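Local coordinates for protein PRO-PRO endopeptidase (Paenibacillus alvei, PDB 6FPC) that cleaves peptide bonds between two prolines as a secreted zinc metalloprotease and may thereby regulate bacterial adhesion by cutting a cell-surface protein, at residues D8-L13 with V46-T51; A62-V67 with L77-V82; V90-G95 with N107-E112; T113-D118 with Y156-A161. All blocks are in the same frame, centred on the assembly; numbering follows the deposited sequence.

Contact 1 (D8-L13 with V46-T51); sequences DKLVVL and VKIKLT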
loop_
_atom_site.group_PDB
_atom_site.type_symbol
_atom_site.label_atom_id
_atom_site.label_comp_id
_atom_site.label_asym_id
_atom_site.label_seq_id
_atom_site.Cartn_x
_atom_site.Cartn_y
_atom_site.Cartn_z
ATOM N N ASP A 8 -3.077 3.146 -17.459
ATOM C CA ASP A 8 -2.845 4.325 -18.294
ATOM C C ASP A 8 -3.760 5.487 -17.856
ATOM O O ASP A 8 -3.407 6.639 -18.073
ATOM C CB ASP A 8 -3.085 3.986 -19.773
ATOM C CG ASP A 8 -2.131 2.949 -20.345
ATOM O OD1 ASP A 8 -1.131 2.615 -19.667
ATOM O OD2 ASP A 8 -2.379 2.478 -21.473
ATOM N N LYS A 9 -4.920 5.196 -17.239
ATOM C CA LYS A 9 -5.791 6.266 -16.749
ATOM C C LYS A 9 -5.800 6.368 -15.208
ATOM O O LYS A 9 -5.933 7.473 -14.680
ATOM C CB LYS A 9 -7.210 6.191 -17.330
ATOM C CG LYS A 9 -7.975 4.915 -17.053
ATOM C CD LYS A 9 -9.323 4.965 -17.758
ATOM C CE LYS A 9 -10.184 3.822 -17.307
ATOM N NZ LYS A 9 -11.441 3.726 -18.093
ATOM N N LEU A 10 -5.637 5.231 -14.501
ATOM C CA LEU A 10 -5.609 5.149 -13.035
ATOM C C LEU A 10 -4.308 5.741 -12.451
ATOM O O LEU A 10 -4.350 6.428 -11.417
ATOM C CB LEU A 10 -5.803 3.685 -12.589
ATOM C CG LEU A 10 -5.849 3.357 -11.089
ATOM C CD1 LEU A 10 -7.116 3.899 -10.426
ATOM C CD2 LEU A 10 -5.835 1.865 -10.860
ATOM N N VAL A 11 -3.156 5.460 -13.104
ATOM C CA VAL A 11 -1.859 5.979 -12.655
ATOM C C VAL A 11 -1.650 7.362 -13.243
ATOM O O VAL A 11 -1.677 7.515 -14.464
ATOM C CB VAL A 11 -0.666 5.022 -12.941
ATOM C CG1 VAL A 11 0.684 5.687 -12.613
ATOM C CG2 VAL A 11 -0.829 3.716 -12.172
ATOM N N VAL A 12 -1.479 8.366 -12.379
ATOM C CA VAL A 12 -1.248 9.737 -12.818
ATOM C C VAL A 12 0.234 10.086 -12.581
ATOM O O VAL A 12 0.686 10.112 -11.440
ATOM C CB VAL A 12 -2.243 10.753 -12.189
ATOM C CG1 VAL A 12 -1.955 12.180 -12.663
ATOM C CG2 VAL A 12 -3.693 10.375 -12.527
ATOM N N LEU A 13 0.984 10.280 -13.669
ATOM C CA LEU A 13 2.409 10.619 -13.617
ATOM C C LEU A 13 2.544 12.143 -13.486
ATOM O O LEU A 13 1.592 12.845 -13.843
ATOM C CB LEU A 13 3.156 10.079 -14.870
ATOM C CG LEU A 13 3.154 8.545 -15.056
ATOM C CD1 LEU A 13 3.819 8.152 -16.324
ATOM C CD2 LEU A 13 3.819 7.820 -13.886
ATOM N N VAL A 46 -10.606 6.943 -7.521
ATOM C CA VAL A 46 -9.252 6.753 -6.991
ATOM C C VAL A 46 -8.269 7.039 -8.107
ATOM O O VAL A 46 -8.519 6.670 -9.251
ATOM C CB VAL A 46 -8.989 5.348 -6.349
ATOM C CG1 VAL A 46 -7.505 5.154 -5.982
ATOM C CG2 VAL A 46 -9.844 5.147 -5.102
ATOM N N LYS A 47 -7.177 7.717 -7.769
ATOM C CA LYS A 47 -6.049 7.953 -8.658
ATOM C C LYS A 47 -4.795 7.514 -7.919
ATOM O O LYS A 47 -4.690 7.712 -6.710
ATOM C CB LYS A 47 -5.943 9.427 -9.128
ATOM C CG LYS A 47 -7.006 9.856 -10.172
ATOM C CD LYS A 47 -6.990 9.047 -11.485
ATOM C CE LYS A 47 -7.787 9.704 -12.607
ATOM N NZ LYS A 47 -9.197 10.008 -12.214
ATOM N N ILE A 48 -3.895 6.846 -8.617
ATOM C CA ILE A 48 -2.604 6.442 -8.054
ATOM C C ILE A 48 -1.606 7.439 -8.617
ATOM O O ILE A 48 -1.232 7.368 -9.791
ATOM C CB ILE A 48 -2.201 4.977 -8.345
ATOM C CG1 ILE A 48 -3.232 3.974 -7.812
ATOM C CG2 ILE A 48 -0.768 4.691 -7.815
ATOM C CD1 ILE A 48 -3.098 2.586 -8.449
ATOM N N LYS A 49 -1.208 8.398 -7.786
ATOM C CA LYS A 49 -0.281 9.442 -8.206
ATOM C C LYS A 49 1.153 9.113 -7.799
ATOM O O LYS A 49 1.448 8.997 -6.607
ATOM C CB LYS A 49 -0.719 10.809 -7.648
ATOM C CG LYS A 49 -2.030 11.293 -8.253
ATOM C CD LYS A 49 -2.379 12.705 -7.845
ATOM C CE LYS A 49 -3.735 13.102 -8.396
ATOM N NZ LYS A 49 -4.116 14.467 -7.973
ATOM N N LEU A 50 2.034 8.948 -8.795
ATOM C CA LEU A 50 3.456 8.693 -8.547
ATOM C C LEU A 50 4.095 10.061 -8.604
ATOM O O LEU A 50 3.924 10.783 -9.589
ATOM C CB LEU A 50 4.045 7.741 -9.604
ATOM C CG LEU A 50 3.318 6.403 -9.811
ATOM C CD1 LEU A 50 4.022 5.567 -10.842
ATOM C CD2 LEU A 50 3.091 5.644 -8.486
ATOM N N THR A 51 4.725 10.473 -7.506
ATOM C CA THR A 51 5.254 11.828 -7.377
ATOM C C THR A 51 6.763 11.895 -7.467
ATOM O O THR A 51 7.448 11.022 -6.946
ATOM C CB THR A 51 4.725 12.471 -6.073
ATOM O OG1 THR A 51 5.375 11.889 -4.931
ATOM C CG2 THR A 51 3.203 12.312 -5.911
HETATM O O HOH W 1 1.676 12.253 -9.991
#
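Val11 and Val12 pair in parallel with Ile48 and Lys49, adding a short edge strand to strand 47-51 directly after helix 7-10. Three backbone hydrogen bonds hold the pairing, zigzagging from one chain to the other. Ile48 N donates to Leu10 O at 2.9 Å, Val12 N to Ile48 O at 2.8 Å, and Leu50 N to Val12 O at a longer 3.2 Å. Water 1 extends the ladder by donating to both Val12 O and Leu50 O, so that Val12 O is gripped by an amide and a water.

Apolar packing differs on the two faces. On the face of Val11 and Ile48, Leu10 CD2 crosses Ile48 CD1 obliquely at 3.7 Å, and Leu50 CD1 is met by both Val11 CG1 and Leu13 CD2; helix 20-30 lies against this layer. On the other face Lys47 and, less closely, Lys49 CG pack on Val12. Bent at chi2 (-60°), Lys47 brings its CD to 3.7 Å from Val12 CG2, while Lys49 runs extended beyond CG to a salt bridge with Glu60.

The two faces of this edge strand differ: branched aliphatics face the core, and lysine methylenes cover the outer valine.

Contact 2 (A62-V67 with L77-V82); sequences AYLKGV and LTWDDV
This is a surface contact within the long connection between strands 47-51 and 84-86, where a type II beta turn, Leu64 to Val67, docks on a 3-10 segment at 79-81. The turn places Gly66 at its third position with positive phi (72°), and its amide points at the carboxylate of Asp80. Gly66 N meets the syn lone pair of Asp80 OD2 at 2.8 Å in a nearly straight bond of 165°. The same oxygen takes the hydroxyl of Thr78 on its anti side at 2.7 Å from OG1 to OD2, so two donors fix the rotation of the carboxylate.

A second bond joins the backbones: Trp79 N donates to Val67 O at 2.9 Å, approaching nearly along the C=O axis. Beside it the indole is held by aliphatic groups from two directions. Leu64 CD2 lies over one face, 4.1 Å from the centroid of the five-membered ring in a CH-pi contact, while Val67 CB sits at the edge in the ring plane. Pro69 also touches this tryptophan.

On the solvent side Lys65, which also bonds to Asn57, approaches Asp80 without a salt bridge; water 2 joins Lys65 NZ, at 2.8 Å, to Asp80 OD1, at 2.7 Å.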
loop_
_atom_site.group_PDB
_atom_site.type_symbol
_atom_site.label_atom_id
_atom_site.label_comp_id
_atom_site.label_asym_id
_atom_site.label_seq_id
_atom_site.Cartn_x
_atom_site.Cartn_y
_atom_site.Cartn_z
ATOM N N ALA A 62 -1.002 19.130 0.201
ATOM C CA ALA A 62 -0.247 20.264 0.745
ATOM C C ALA A 62 -0.682 20.621 2.156
ATOM O O ALA A 62 0.161 21.029 2.949
ATOM C CB ALA A 62 -0.336 21.483 -0.171
ATOM N N TYR A 63 -1.967 20.374 2.497
ATOM C CA TYR A 63 -2.514 20.652 3.828
ATOM C C TYR A 63 -1.794 19.885 4.960
ATOM O O TYR A 63 -1.913 20.279 6.117
ATOM C CB TYR A 63 -4.056 20.428 3.850
ATOM C CG TYR A 63 -4.497 18.984 3.928
ATOM C CD1 TYR A 63 -4.777 18.383 5.157
ATOM C CD2 TYR A 63 -4.600 18.199 2.777
ATOM C CE1 TYR A 63 -5.170 17.045 5.238
ATOM C CE2 TYR A 63 -5.004 16.860 2.849
ATOM C CZ TYR A 63 -5.304 16.298 4.077
ATOM O OH TYR A 63 -5.676 14.975 4.145
ATOM N N LEU A 64 -1.069 18.779 4.629
ATOM C CA LEU A 64 -0.328 17.958 5.600
ATOM C C LEU A 64 1.088 18.505 5.903
ATOM O O LEU A 64 1.768 17.993 6.804
ATOM C CB LEU A 64 -0.224 16.507 5.102
ATOM C CG LEU A 64 -1.547 15.775 4.951
ATOM C CD1 LEU A 64 -1.342 14.484 4.171
ATOM C CD2 LEU A 64 -2.187 15.541 6.311
ATOM N N LYS A 65 1.528 19.508 5.147
ATOM C CA LYS A 65 2.858 20.103 5.343
ATOM C C LYS A 65 3.053 20.555 6.779
ATOM O O LYS A 65 2.177 21.204 7.338
ATOM C CB LYS A 65 3.121 21.256 4.380
ATOM C CG LYS A 65 3.492 20.754 2.985
ATOM C CD LYS A 65 3.826 21.893 2.020
ATOM C CE LYS A 65 3.844 21.416 0.589
ATOM N NZ LYS A 65 5.074 20.651 0.257
ATOM N N GLY A 66 4.132 20.073 7.388
ATOM C CA GLY A 66 4.509 20.427 8.756
ATOM C C GLY A 66 3.636 19.846 9.847
ATOM O O GLY A 66 3.705 20.304 10.979
ATOM N N VAL A 67 2.799 18.845 9.524
ATOM C CA VAL A 67 1.921 18.205 10.487
ATOM C C VAL A 67 2.545 16.866 10.899
ATOM O O VAL A 67 3.038 16.124 10.038
ATOM C CB VAL A 67 0.496 18.043 9.905
ATOM C CG1 VAL A 67 -0.409 17.243 10.855
ATOM C CG2 VAL A 67 -0.113 19.418 9.608
ATOM N N LEU A 77 9.516 14.095 12.970
ATOM C CA LEU A 77 8.888 13.658 11.735
ATOM C C LEU A 77 7.619 14.458 11.425
ATOM O O LEU A 77 6.823 14.736 12.322
ATOM C CB LEU A 77 8.525 12.168 11.837
ATOM C CG LEU A 77 8.187 11.481 10.509
ATOM C CD1 LEU A 77 9.449 10.842 9.898
ATOM C CD2 LEU A 77 7.109 10.419 10.719
ATOM N N THR A 78 7.421 14.790 10.146
ATOM C CA THR A 78 6.175 15.416 9.659
ATOM C C THR A 78 5.740 14.595 8.448
ATOM O O THR A 78 6.550 13.827 7.933
ATOM C CB THR A 78 6.326 16.913 9.337
ATOM O OG1 THR A 78 7.323 17.066 8.329
ATOM C CG2 THR A 78 6.655 17.773 10.574
ATOM N N TRP A 79 4.516 14.822 7.932
ATOM C CA TRP A 79 4.001 14.155 6.729
ATOM C C TRP A 79 4.903 14.380 5.480
ATOM O O TRP A 79 4.926 13.566 4.559
ATOM C CB TRP A 79 2.570 14.596 6.457
ATOM C CG TRP A 79 1.552 13.892 7.305
ATOM C CD1 TRP A 79 0.932 14.381 8.412
ATOM C CD2 TRP A 79 1.084 12.539 7.147
ATOM N NE1 TRP A 79 0.087 13.433 8.944
ATOM C CE2 TRP A 79 0.186 12.280 8.209
ATOM C CE3 TRP A 79 1.407 11.494 6.262
ATOM C CZ2 TRP A 79 -0.460 11.039 8.366
ATOM C CZ3 TRP A 79 0.741 10.278 6.387
ATOM C CH2 TRP A 79 -0.121 10.033 7.481
ATOM N N ASP A 80 5.664 15.464 5.483
ATOM C CA ASP A 80 6.626 15.806 4.421
ATOM C C ASP A 80 7.647 14.675 4.232
ATOM O O ASP A 80 8.137 14.486 3.132
ATOM C CB ASP A 80 7.381 17.086 4.802
ATOM C CG ASP A 80 6.456 18.219 5.177
ATOM O OD1 ASP A 80 6.140 19.032 4.297
ATOM O OD2 ASP A 80 6.029 18.276 6.355
ATOM N N ASP A 81 7.955 13.931 5.300
ATOM C CA ASP A 81 8.939 12.820 5.307
ATOM C C ASP A 81 8.353 11.479 4.904
ATOM O O ASP A 81 9.107 10.514 4.765
ATOM C CB ASP A 81 9.475 12.629 6.724
ATOM C CG ASP A 81 10.149 13.853 7.306
ATOM O OD1 ASP A 81 10.878 14.545 6.554
ATOM O OD2 ASP A 81 9.928 14.133 8.506
ATOM N N VAL A 82 7.023 11.384 4.839
ATOM C CA VAL A 82 6.324 10.124 4.598
ATOM C C VAL A 82 6.286 9.829 3.071
ATOM O O VAL A 82 5.770 10.645 2.319
ATOM C CB VAL A 82 4.919 10.103 5.265
ATOM C CG1 VAL A 82 4.182 8.797 4.947
ATOM C CG2 VAL A 82 5.018 10.300 6.787
HETATM O O HOH W 2 6.979 19.276 1.723
#

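Contact 3 (V90-G95 with N107-E112); sequences VAVRIG and NLEIHE. With CD (cadmium ion), chain F.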
loop_
_atom_site.group_PDB
_atom_site.type_symbol
_atom_site.label_atom_id
_atom_site.label_comp_id
_atom_site.label_asym_id
_atom_site.label_seq_id
_atom_site.Cartn_x
_atom_site.Cartn_y
_atom_site.Cartn_z
ATOM N N VAL A 90 -4.013 7.727 -3.932
ATOM C CA VAL A 90 -2.904 6.902 -3.448
ATOM C C VAL A 90 -1.684 7.675 -3.949
ATOM O O VAL A 90 -1.565 7.887 -5.141
ATOM C CB VAL A 90 -2.966 5.445 -3.975
ATOM C CG1 VAL A 90 -1.736 4.646 -3.528
ATOM C CG2 VAL A 90 -4.249 4.758 -3.513
ATOM N N ALA A 91 -0.875 8.220 -3.056
ATOM C CA ALA A 91 0.273 9.013 -3.500
ATOM C C ALA A 91 1.521 8.293 -3.062
ATOM O O ALA A 91 1.609 7.902 -1.896
ATOM C CB ALA A 91 0.214 10.400 -2.895
ATOM N N VAL A 92 2.441 8.028 -4.008
ATOM C CA VAL A 92 3.683 7.270 -3.735
ATOM C C VAL A 92 4.870 7.982 -4.403
ATOM O O VAL A 92 4.838 8.259 -5.597
ATOM C CB VAL A 92 3.557 5.783 -4.215
ATOM C CG1 VAL A 92 4.852 4.994 -3.967
ATOM C CG2 VAL A 92 2.384 5.067 -3.546
ATOM N N ARG A 93 5.926 8.245 -3.647
ATOM C CA ARG A 93 7.091 8.930 -4.175
ATOM C C ARG A 93 7.940 7.995 -5.058
ATOM O O ARG A 93 8.300 6.889 -4.639
ATOM C CB ARG A 93 7.919 9.522 -3.018
ATOM C CG ARG A 93 8.892 10.544 -3.509
ATOM C CD ARG A 93 9.656 11.238 -2.418
ATOM N NE ARG A 93 10.579 12.187 -3.043
ATOM C CZ ARG A 93 11.188 13.182 -2.406
ATOM N NH1 ARG A 93 10.984 13.373 -1.111
ATOM N NH2 ARG A 93 12.001 13.997 -3.064
ATOM N N ILE A 94 8.274 8.468 -6.264
ATOM C CA ILE A 94 9.081 7.752 -7.264
ATOM C C ILE A 94 10.467 7.489 -6.705
ATOM O O ILE A 94 11.142 8.446 -6.326
ATOM C CB ILE A 94 9.157 8.550 -8.605
ATOM C CG1 ILE A 94 7.768 8.652 -9.270
ATOM C CG2 ILE A 94 10.182 7.916 -9.559
ATOM C CD1 ILE A 94 7.627 9.749 -10.290
ATOM N N GLY A 95 10.886 6.217 -6.699
ATOM C CA GLY A 95 12.193 5.789 -6.185
ATOM C C GLY A 95 12.174 5.256 -4.766
ATOM O O GLY A 95 13.197 4.766 -4.261
ATOM N N ASN A 107 6.798 -3.401 -0.717
ATOM C CA ASN A 107 6.615 -2.570 -1.893
ATOM C C ASN A 107 5.622 -1.470 -1.587
ATOM O O ASN A 107 4.435 -1.733 -1.388
ATOM C CB ASN A 107 6.151 -3.385 -3.095
ATOM C CG ASN A 107 5.978 -2.508 -4.318
ATOM O OD1 ASN A 107 4.878 -2.061 -4.624
ATOM N ND2 ASN A 107 7.060 -2.201 -5.007
ATOM N N LEU A 108 6.114 -0.241 -1.590
ATOM C CA LEU A 108 5.308 0.905 -1.203
ATOM C C LEU A 108 4.024 1.081 -2.026
ATOM O O LEU A 108 2.945 1.177 -1.432
ATOM C CB LEU A 108 6.145 2.188 -1.191
ATOM C CG LEU A 108 5.474 3.436 -0.612
ATOM C CD1 LEU A 108 5.057 3.226 0.862
ATOM C CD2 LEU A 108 6.420 4.614 -0.709
ATOM N N GLU A 109 4.123 1.102 -3.359
ATOM C CA GLU A 109 2.944 1.338 -4.209
ATOM C C GLU A 109 1.891 0.248 -4.086
ATOM O O GLU A 109 0.707 0.588 -4.028
ATOM C CB GLU A 109 3.299 1.616 -5.690
ATOM C CG GLU A 109 4.053 0.506 -6.417
ATOM C CD GLU A 109 5.569 0.533 -6.281
ATOM O OE1 GLU A 109 6.072 1.210 -5.353
ATOM O OE2 GLU A 109 6.252 -0.161 -7.074
ATOM N N ILE A 110 2.296 -1.035 -3.963
ATOM C CA ILE A 110 1.286 -2.095 -3.802
ATOM C C ILE A 110 0.609 -1.961 -2.442
ATOM O O ILE A 110 -0.630 -1.980 -2.375
ATOM C CB ILE A 110 1.841 -3.519 -4.056
ATOM C CG1 ILE A 110 2.153 -3.698 -5.556
ATOM C CG2 ILE A 110 0.852 -4.596 -3.575
ATOM C CD1 ILE A 110 3.125 -4.904 -5.845
ATOM N N HIS A 111 1.427 -1.789 -1.373
ATOM C CA HIS A 111 0.954 -1.642 0.013
ATOM C C HIS A 111 -0.099 -0.519 0.126
ATOM O O HIS A 111 -1.212 -0.747 0.612
ATOM C CB HIS A 111 2.141 -1.369 0.968
ATOM C CG HIS A 111 1.721 -1.165 2.395
ATOM N ND1 HIS A 111 1.744 -2.198 3.306
ATOM C CD2 HIS A 111 1.264 -0.051 3.011
ATOM C CE1 HIS A 111 1.339 -1.681 4.455
ATOM N NE2 HIS A 111 1.044 -0.391 4.328
ATOM N N GLU A 112 0.248 0.685 -0.344
ATOM C CA GLU A 112 -0.658 1.836 -0.259
ATOM C C GLU A 112 -1.900 1.667 -1.135
ATOM O O GLU A 112 -2.986 2.033 -0.695
ATOM C CB GLU A 112 0.079 3.162 -0.524
ATOM C CG GLU A 112 1.114 3.490 0.565
ATOM C CD GLU A 112 0.552 3.719 1.965
ATOM O OE1 GLU A 112 1.315 3.542 2.940
ATOM O OE2 GLU A 112 -0.649 4.067 2.093
HETATM CD CD CD F . -0.072 0.891 5.735
HETATM O O HOH W 3 0.273 2.911 5.647
#
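Val92 and Val90 of strand 89-93 pack on the start of helix 108-121, which carries the HExxH zinc-binding motif of the metalloprotease. Strand and helix segments run nearly antiparallel, at 164°, with axes 8.6 Å apart; the strand contributes valine methyls, which meet Leu108, the methylene bases of two glutamates and the helix backbone.

The tight part centres on Val92, whose two methyls divide the helix surface. CG1, anti to the backbone N (chi1 179°), slides past Leu108 and reaches its CD2 at 3.6 Å; CG2 lies on the helix backbone at Glu109 CA, 3.8 Å away. Farther along, Val90 CG1 rests on Glu112 CB at 3.8 Å.

Away from the valines the strand makes little contact, and the helix start is held instead by its own polar groups. Asn107 is the N-cap, its OD1 accepting from Ile110 N, and its ND2 donates to Glu109 OE2 from well above the carboxylate plane. Ser97 OG bonds Glu109 OE1 and Arg29 NE forms a salt bridge with OE2, so both oxygens of this buried acid have partners.

At the other end the chain of Glu112, the predicted proton acceptor, bends at chi2 (-63°) toward the metal. Glu159 accepts from His111 ND1 and probably helps to orient that imidazole. Cadmium has among its ligands His111 NE2 at 2.2 Å and water 3, which also donates to Glu112 OE1 at 3.0 Å.

Contact 4 (T113-D118 with Y156-A161); sequences TLHAVD and YFAEAA. With CD (cadmium ion), chain F.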
loop_
_atom_site.group_PDB
_atom_site.type_symbol
_atom_site.label_atom_id
_atom_site.label_comp_id
_atom_site.label_asym_id
_atom_site.label_seq_id
_atom_site.Cartn_x
_atom_site.Cartn_y
_atom_site.Cartn_z
ATOM N N THR A 113 -1.769 1.053 -2.317
ATOM C CA THR A 113 -2.934 0.822 -3.173
ATOM C C THR A 113 -3.900 -0.149 -2.492
ATOM O O THR A 113 -5.103 0.052 -2.557
ATOM C CB THR A 113 -2.525 0.369 -4.591
ATOM O OG1 THR A 113 -1.664 1.357 -5.148
ATOM C CG2 THR A 113 -3.736 0.190 -5.535
ATOM N N LEU A 114 -3.379 -1.174 -1.806
ATOM C CA LEU A 114 -4.212 -2.196 -1.160
ATOM C C LEU A 114 -5.042 -1.627 -0.011
ATOM O O LEU A 114 -6.129 -2.141 0.246
ATOM C CB LEU A 114 -3.373 -3.438 -0.761
ATOM C CG LEU A 114 -3.384 -4.627 -1.768
ATOM C CD1 LEU A 114 -4.730 -5.326 -1.795
ATOM C CD2 LEU A 114 -3.047 -4.214 -3.183
ATOM N N HIS A 115 -4.589 -0.504 0.624
ATOM C CA HIS A 115 -5.411 0.181 1.618
ATOM C C HIS A 115 -6.680 0.731 0.929
ATOM O O HIS A 115 -7.779 0.550 1.458
ATOM C CB HIS A 115 -4.659 1.328 2.326
ATOM C CG HIS A 115 -3.737 0.885 3.432
ATOM N ND1 HIS A 115 -4.195 0.127 4.500
ATOM C CD2 HIS A 115 -2.435 1.193 3.637
ATOM C CE1 HIS A 115 -3.151 -0.036 5.301
ATOM N NE2 HIS A 115 -2.067 0.586 4.827
ATOM N N ALA A 116 -6.528 1.389 -0.248
ATOM C CA ALA A 116 -7.677 1.934 -0.998
ATOM C C ALA A 116 -8.615 0.811 -1.447
ATOM O O ALA A 116 -9.825 0.973 -1.370
ATOM C CB ALA A 116 -7.196 2.751 -2.191
ATOM N N VAL A 117 -8.063 -0.345 -1.861
ATOM C CA VAL A 117 -8.848 -1.532 -2.259
ATOM C C VAL A 117 -9.685 -2.008 -1.060
ATOM O O VAL A 117 -10.898 -2.204 -1.188
ATOM C CB VAL A 117 -7.928 -2.678 -2.784
ATOM C CG1 VAL A 117 -8.722 -3.955 -3.074
ATOM C CG2 VAL A 117 -7.133 -2.250 -4.016
ATOM N N ASP A 118 -9.037 -2.157 0.120
ATOM C CA ASP A 118 -9.726 -2.571 1.345
ATOM C C ASP A 118 -10.887 -1.617 1.674
ATOM O O ASP A 118 -12.023 -2.072 1.835
ATOM C CB ASP A 118 -8.720 -2.585 2.513
ATOM C CG ASP A 118 -9.243 -3.153 3.811
ATOM O OD1 ASP A 118 -10.202 -3.985 3.768
ATOM O OD2 ASP A 118 -8.682 -2.804 4.871
ATOM N N TYR A 156 -2.034 -5.384 8.399
ATOM C CA TYR A 156 -1.776 -6.793 8.095
ATOM C C TYR A 156 -2.398 -7.143 6.741
ATOM O O TYR A 156 -1.739 -7.786 5.917
ATOM C CB TYR A 156 -2.313 -7.709 9.202
ATOM C CG TYR A 156 -1.915 -9.156 8.999
ATOM C CD1 TYR A 156 -0.576 -9.518 8.849
ATOM C CD2 TYR A 156 -2.880 -10.154 8.870
ATOM C CE1 TYR A 156 -0.205 -10.834 8.603
ATOM C CE2 TYR A 156 -2.517 -11.481 8.627
ATOM C CZ TYR A 156 -1.178 -11.817 8.514
ATOM O OH TYR A 156 -0.800 -13.116 8.304
ATOM N N PHE A 157 -3.610 -6.615 6.469
ATOM C CA PHE A 157 -4.264 -6.826 5.180
ATOM C C PHE A 157 -3.373 -6.308 4.054
ATOM O O PHE A 157 -3.011 -7.062 3.163
ATOM C CB PHE A 157 -5.667 -6.170 5.107
ATOM C CG PHE A 157 -6.269 -6.373 3.733
ATOM C CD1 PHE A 157 -6.893 -7.573 3.401
ATOM C CD2 PHE A 157 -6.117 -5.404 2.735
ATOM C CE1 PHE A 157 -7.407 -7.786 2.120
ATOM C CE2 PHE A 157 -6.610 -5.633 1.439
ATOM C CZ PHE A 157 -7.254 -6.821 1.146
ATOM N N ALA A 158 -2.984 -5.032 4.111
ATOM C CA ALA A 158 -2.171 -4.415 3.059
ATOM C C ALA A 158 -0.798 -5.107 2.860
ATOM O O ALA A 158 -0.365 -5.320 1.724
ATOM C CB ALA A 158 -1.987 -2.937 3.349
ATOM N N GLU A 159 -0.122 -5.453 3.956
ATOM C CA GLU A 159 1.195 -6.059 3.845
ATOM C C GLU A 159 1.135 -7.541 3.397
ATOM O O GLU A 159 1.912 -7.950 2.523
ATOM C CB GLU A 159 1.968 -5.888 5.155
ATOM C CG GLU A 159 3.482 -6.056 4.998
ATOM C CD GLU A 159 4.176 -5.265 3.894
ATOM O OE1 GLU A 159 3.711 -4.161 3.537
ATOM O OE2 GLU A 159 5.200 -5.759 3.380
ATOM N N ALA A 160 0.220 -8.334 3.994
ATOM C CA ALA A 160 0.022 -9.751 3.620
ATOM C C ALA A 160 -0.486 -9.866 2.159
ATOM O O ALA A 160 -0.042 -10.776 1.456
ATOM C CB ALA A 160 -0.943 -10.435 4.566
ATOM N N ALA A 161 -1.348 -8.908 1.682
ATOM C CA ALA A 161 -1.795 -8.899 0.274
ATOM C C ALA A 161 -0.585 -8.557 -0.637
ATOM O O ALA A 161 -0.454 -9.126 -1.732
ATOM C CB ALA A 161 -2.920 -7.902 0.058
HETATM CD CD CD F . -0.072 0.891 5.735
HETATM O O HOH W 3 0.273 2.911 5.647
#
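Two helices that supply three of the four protein ligands of the metal in this HExxH peptidase cross here: His111 and His115 come from helix 108-121 and Glu155 from helix 153-166, while Tyr148 is the fourth. The local axes pass 8.8 Å apart at 123°, a crossing to which the small residues Ala158 and Ala161 probably contribute.

Ala158 CB sits over one face of the His115 imidazole, 3.8 Å from the ring centroid, in a CH-pi contact. The methyl thus backs the ring whose NE2 binds cadmium at 2.2 Å, and probably limits how far the imidazole can tilt. With chi1 at -80°, CG of His115 is anti to the carbonyl carbon; although the bond to CB starts away from the partner helix, the ring swings back over it.

Leu114 fills the centre of the crossing. Its CD1 touches Ala161 CB at 3.7 Å and Phe157 CE2 at 3.8 Å, the leucine and phenylalanine side chains crossing at about a right angle. The phenyl edge is turned to the backbone, with Leu114 O in the ring plane 3.7 Å from CE2. Asp118 OD1 lies over one face of the Phe157 ring, the carboxylate inclined 27° to it, and Asp118 CB is 3.8 Å from Phe157 CD2. OD2 of this carboxylate is hydrogen-bonded to Ser126 OG.

Beyond the crossing, helix 179-188 covers Phe157 and Ala161 through Met185, whereas helix 35-43 packs on Val117 of helix 108-121.

Contacts 3 and 4 share helix 108-121, their centres 12 Å apart, and meet at the metal: His111 and His115, with Tyr148 and Glu155, are the ligands seen for both zinc and cadmium. Away from the metal the two contacts also touch where Val90 CG1 packs on Thr113 OG1 at 3.7 Å. Contact 1 joins contact 3 through the sheet, where strands 47-51 and 89-93 are neighbours and Lys49 N lies 2.7 Å from Val90 O. It also reaches contact 4, as Ile48 CD1 packs on Thr113 OG1 at 3.8 Å. Contact 2 stands apart, about 5 Å from contact 3 at the nearest atoms, with the Trp79 side chain about 9 Å from the zinc.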